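Side-chain contacts in phosphoinositol-specific phospholipase C (Pseudomonas sp., PDB 5FYP), which probably cleaves the phosphodiester of phosphoinositides in a calcium-dependent reaction, separating the diacylglycerol from the phosphorylated inositol headgroup: residues A[197-202]-A[209-214]; A[213-216]-A[220-223]. All blocks are in the same frame, centred on the assembly; numbering follows the deposited sequence.

Contact 1 of 2, residues A[197-202]-A[209-214]; sequences SQYAEA and VFISPV
Val209 meets the phenol end of Tyr199, which reaches over from helix 193-203 so that the two side chains cross at about a right angle. Its backbone N gives the hydroxyl a weak hydrogen bond, 3.1 Å from Val209 N to Tyr199 OH and bent to 134° at the hydrogen. The same hydroxyl lies 3.4 Å from Val209 CB, while Asp137 of helix 133-144 forms a further hydrogen bond with it through OD1 and is its stronger partner, so this buried oxygen is tied to a neighbouring helix as well as to the residue just before strand 210-211. The ring can span the distance because its CG stands anti to the helix backbone N (chi1 172°), which sends it away from the helix toward the strand. The carbonyl oxygen of Val209 comes up obliquely to the ring, 3.5 Å from Tyr199 CE2. Two residues on, Ile211 turns both branches to the helix: CG2 rests against the near side of the ring, 3.6 Å from Tyr199 CD2, and CD1, at the end of the other branch, reaches Ala200 CB at 4.1 Å. Replacing Tyr199 by an alanine would probably leave Asp137 without its hydroxyl partner and open a gap beside Val209 and Ile211. Leu188 of strand 184-189 touches both Tyr199 and Val209, and strand 210-211 runs parallel to that strand. The arrangement is that of a beta-alpha-beta unit, in which helix 193-203 packs its apolar side on the following strand, as in the TIM-barrel clan to which this family belongs.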
loop_
_atom_site.group_PDB
_atom_site.type_symbol
_atom_site.label_atom_id
_atom_site.label_comp_id
_atom_site.label_asym_id
_atom_site.label_seq_id
_atom_site.Cartn_x
_atom_site.Cartn_y
_atom_site.Cartn_z
ATOM N N SER A 197 13.597 6.127 -1.921
ATOM C CA SER A 197 14.865 6.209 -1.211
ATOM C C SER A 197 14.973 7.520 -0.422
ATOM O O SER A 197 15.438 7.525 0.714
ATOM C CB SER A 197 16.004 6.059 -2.200
ATOM O OG SER A 197 17.235 5.865 -1.509
ATOM N N GLN A 198 14.481 8.587 -1.027
ATOM C CA GLN A 198 14.482 9.891 -0.361
ATOM C C GLN A 198 13.585 9.854 0.891
ATOM O O GLN A 198 13.943 10.395 1.935
ATOM C CB GLN A 198 14.001 10.957 -1.325
ATOM C CG GLN A 198 15.016 11.262 -2.424
ATOM C CD GLN A 198 14.396 11.880 -3.666
ATOM O OE1 GLN A 198 13.265 12.340 -3.666
ATOM N NE2 GLN A 198 15.150 11.921 -4.721
ATOM N N TYR A 199 12.406 9.242 0.755
ATOM C CA TYR A 199 11.499 9.110 1.893
ATOM C C TYR A 199 12.157 8.321 3.031
ATOM O O TYR A 199 12.163 8.754 4.186
ATOM C CB TYR A 199 10.193 8.474 1.421
ATOM C CG TYR A 199 9.276 8.136 2.572
ATOM C CD1 TYR A 199 8.414 9.095 3.113
ATOM C CD2 TYR A 199 9.296 6.885 3.149
ATOM C CE1 TYR A 199 7.625 8.815 4.210
ATOM C CE2 TYR A 199 8.498 6.571 4.243
ATOM C CZ TYR A 199 7.671 7.559 4.784
ATOM O OH TYR A 199 6.927 7.238 5.874
ATOM N N ALA A 200 12.743 7.168 2.714
ATOM C CA ALA A 200 13.342 6.330 3.735
ATOM C C ALA A 200 14.557 6.987 4.378
ATOM O O ALA A 200 14.777 6.850 5.583
ATOM C CB ALA A 200 13.702 4.960 3.170
ATOM N N GLU A 201 15.364 7.693 3.584
ATOM C CA GLU A 201 16.516 8.410 4.161
ATOM C C GLU A 201 16.069 9.506 5.113
ATOM O O GLU A 201 16.716 9.743 6.124
ATOM C CB GLU A 201 17.407 8.942 3.040
ATOM C CG GLU A 201 18.159 7.793 2.399
ATOM C CD GLU A 201 19.460 8.116 1.789
ATOM O OE1 GLU A 201 19.681 9.334 1.499
ATOM O OE2 GLU A 201 20.196 7.098 1.614
ATOM N N ALA A 202 14.961 10.149 4.803
ATOM C CA ALA A 202 14.443 11.223 5.661
ATOM C C ALA A 202 13.829 10.684 6.965
ATOM O O ALA A 202 14.036 11.277 8.017
ATOM C CB ALA A 202 13.413 12.043 4.913
ATOM N N VAL A 209 5.078 4.928 6.747
ATOM C CA VAL A 209 4.668 4.302 5.491
ATOM C C VAL A 209 5.729 3.303 5.066
ATOM O O VAL A 209 6.929 3.559 5.167
ATOM C CB VAL A 209 4.451 5.409 4.420
ATOM C CG1 VAL A 209 3.943 4.843 3.106
ATOM C CG2 VAL A 209 3.525 6.494 4.925
ATOM N N PHE A 210 5.256 2.160 4.567
ATOM C CA PHE A 210 6.117 1.136 3.943
ATOM C C PHE A 210 6.509 1.569 2.530
ATOM O O PHE A 210 5.640 1.844 1.709
ATOM C CB PHE A 210 5.353 -0.189 3.803
ATOM C CG PHE A 210 5.119 -0.905 5.097
ATOM C CD1 PHE A 210 4.021 -0.618 5.905
ATOM C CD2 PHE A 210 5.988 -1.896 5.518
ATOM C CE1 PHE A 210 3.809 -1.305 7.072
ATOM C CE2 PHE A 210 5.798 -2.557 6.710
ATOM C CZ PHE A 210 4.706 -2.255 7.492
ATOM N N ILE A 211 7.793 1.509 2.175
ATOM C CA ILE A 211 8.181 1.736 0.796
ATOM C C ILE A 211 8.102 0.437 -0.011
ATOM O O ILE A 211 8.433 -0.634 0.488
ATOM C CB ILE A 211 9.565 2.385 0.670
ATOM C CG1 ILE A 211 10.700 1.557 1.276
ATOM C CG2 ILE A 211 9.543 3.792 1.263
ATOM C CD1 ILE A 211 12.076 2.021 0.846
ATOM N N SER A 212 7.611 0.538 -1.252
ATOM C CA SER A 212 7.473 -0.640 -2.085
ATOM C C SER A 212 8.024 -0.348 -3.477
ATOM O O SER A 212 7.316 0.202 -4.317
ATOM C CB SER A 212 6.022 -1.074 -2.160
ATOM O OG SER A 212 5.918 -2.250 -2.929
ATOM N N PRO A 213 9.308 -0.640 -3.689
ATOM C CA PRO A 213 9.939 -0.219 -4.950
ATOM C C PRO A 213 9.479 -1.012 -6.153
ATOM O O PRO A 213 9.116 -2.186 -6.061
ATOM C CB PRO A 213 11.427 -0.446 -4.680
ATOM C CG PRO A 213 11.461 -1.516 -3.649
ATOM C CD PRO A 213 10.276 -1.232 -2.761
ATOM N N VAL A 214 9.588 -0.355 -7.306
ATOM C CA VAL A 214 9.453 -0.988 -8.601
ATOM C C VAL A 214 10.514 -2.087 -8.674
ATOM O O VAL A 214 11.693 -1.865 -8.417
ATOM C CB VAL A 214 9.665 0.030 -9.742
ATOM C CG1 VAL A 214 9.637 -0.665 -11.093
ATOM C CG2 VAL A 214 8.619 1.142 -9.682
#

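Contact 2 of 2, residues A[213-216]-A[220-223]; sequences PVTN and DISG
Asp220 lays its CB against the side chain of Thr215, with Asp220 CB 3.9 Å from Thr215 CG2, the two side chains sliding past each other in opposite directions. The contact belongs to a strand-to-helix connection of the barrel-like fold: the chain leaves strand 210-211, passes through 213-216 and turns back into the short helix 219-222. Beyond CB the carboxylate of Asp220 reaches the loop backbone. Its CG sits beside the backbone N, anti to the carbonyl carbon (chi1 -60°), and from there OD2 accepts an almost straight hydrogen bond from Asn216 N, 2.9 Å from Asn216 N to Asp220 OD2 and 176° at the hydrogen. The bond falls on the anti lone pair of OD2, the one turned away from OD1; OD1 takes the backbone N of Ser226, so the carboxylate is gripped at both oxygens, which should fix its rotation and is consistent with a charged carboxylate in a buried place. Thr215 uses its two branches differently. Its methyl CG2 packs crosswise on the end of the next helix residue, 3.9 Å from Ile221 CD1, whereas OG1 gives its proton back to the loop, 2.8 Å from Thr215 OG1 to Pro213 O, arriving 43° out of the carbonyl plane. Asn239 of strand 238-242 bonds through ND2 both to this hydroxyl and to Asp220 O, joining the two segments from the adjacent strand. Farther back along the loop, Pro213 CG only brushes the same carbonyl oxygen. A water molecule completes the link, giving hydrogen bonds to Val214 O at 2.8 Å and to Asp220 OD2 at 3.0 Å.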
loop_
_atom_site.group_PDB
_atom_site.type_symbol
_atom_site.label_atom_id
_atom_site.label_comp_id
_atom_site.label_asym_id
_atom_site.label_seq_id
_atom_site.Cartn_x
_atom_site.Cartn_y
_atom_site.Cartn_z
ATOM N N PRO A 213 9.308 -0.640 -3.689
ATOM C CA PRO A 213 9.939 -0.219 -4.950
ATOM C C PRO A 213 9.479 -1.012 -6.153
ATOM O O PRO A 213 9.116 -2.186 -6.061
ATOM C CB PRO A 213 11.427 -0.446 -4.680
ATOM C CG PRO A 213 11.461 -1.516 -3.649
ATOM C CD PRO A 213 10.276 -1.232 -2.761
ATOM N N VAL A 214 9.588 -0.355 -7.306
ATOM C CA VAL A 214 9.453 -0.988 -8.601
ATOM C C VAL A 214 10.514 -2.087 -8.674
ATOM O O VAL A 214 11.693 -1.865 -8.417
ATOM C CB VAL A 214 9.665 0.030 -9.742
ATOM C CG1 VAL A 214 9.637 -0.665 -11.093
ATOM C CG2 VAL A 214 8.619 1.142 -9.682
ATOM N N THR A 215 10.061 -3.298 -9.044
ATOM C CA THR A 215 10.867 -4.530 -8.939
ATOM C C THR A 215 10.963 -5.243 -10.268
ATOM O O THR A 215 9.927 -5.620 -10.811
ATOM C CB THR A 215 10.218 -5.396 -7.868
ATOM O OG1 THR A 215 10.239 -4.709 -6.603
ATOM C CG2 THR A 215 10.897 -6.750 -7.683
ATOM N N ASN A 216 12.198 -5.424 -10.731
ATOM C CA ASN A 216 12.452 -6.175 -11.957
ATOM C C ASN A 216 13.720 -7.015 -11.909
ATOM O O ASN A 216 14.169 -7.515 -12.928
ATOM C CB ASN A 216 12.375 -5.322 -13.221
ATOM C CG ASN A 216 13.445 -4.293 -13.311
ATOM O OD1 ASN A 216 14.452 -4.351 -12.649
ATOM N ND2 ASN A 216 13.182 -3.288 -14.123
ATOM N N ASP A 220 16.239 -5.831 -6.335
ATOM C CA ASP A 220 15.140 -4.992 -5.889
ATOM C C ASP A 220 14.397 -5.609 -4.712
ATOM O O ASP A 220 13.678 -4.910 -4.012
ATOM C CB ASP A 220 14.189 -4.711 -7.049
ATOM C CG ASP A 220 14.848 -3.999 -8.211
ATOM O OD1 ASP A 220 15.741 -3.143 -7.969
ATOM O OD2 ASP A 220 14.442 -4.251 -9.387
ATOM N N ILE A 221 14.574 -6.916 -4.524
ATOM C CA ILE A 221 14.040 -7.646 -3.372
ATOM C C ILE A 221 15.054 -7.645 -2.226
ATOM O O ILE A 221 14.702 -7.273 -1.104
ATOM C CB ILE A 221 13.681 -9.090 -3.737
ATOM C CG1 ILE A 221 12.748 -9.183 -4.950
ATOM C CG2 ILE A 221 13.144 -9.837 -2.526
ATOM C CD1 ILE A 221 11.298 -9.344 -4.820
ATOM N N SER A 222 16.303 -8.045 -2.495
ATOM C CA SER A 222 17.245 -8.444 -1.449
ATOM C C SER A 222 18.613 -7.806 -1.479
ATOM O O SER A 222 19.480 -8.210 -0.731
ATOM C CB SER A 222 17.389 -9.971 -1.515
ATOM O OG SER A 222 17.766 -10.401 -2.790
ATOM N N GLY A 223 18.840 -6.856 -2.386
ATOM C CA GLY A 223 20.132 -6.202 -2.507
ATOM C C GLY A 223 20.007 -4.699 -2.520
ATOM O O GLY A 223 19.077 -4.141 -1.922
HETATM O O HOH W 1 13.482 -1.600 -10.531
#

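Both contacts are largely buried and follow one another along the chain, sharing Pro213 and Val214, with centres about 12 Å apart. Contact 1 fastens helix 193-203 to strand 210-211, the strand after it; contact 2 folds the loop beyond that strand against helix 219-222, the next helical turn. Contact 1 involves buried residues throughout and is chiefly apolar, its one polar bond across the segments a weak one between a phenol and a backbone N. Contact 2 lies farther from the centre of the chain, has an exposed residue at its margin, and relies on a carboxylate, backbone groups and a water. Thus side-chain packing joins the regular elements, whereas hydrogen bonding shapes the irregular connection that leads onward from them.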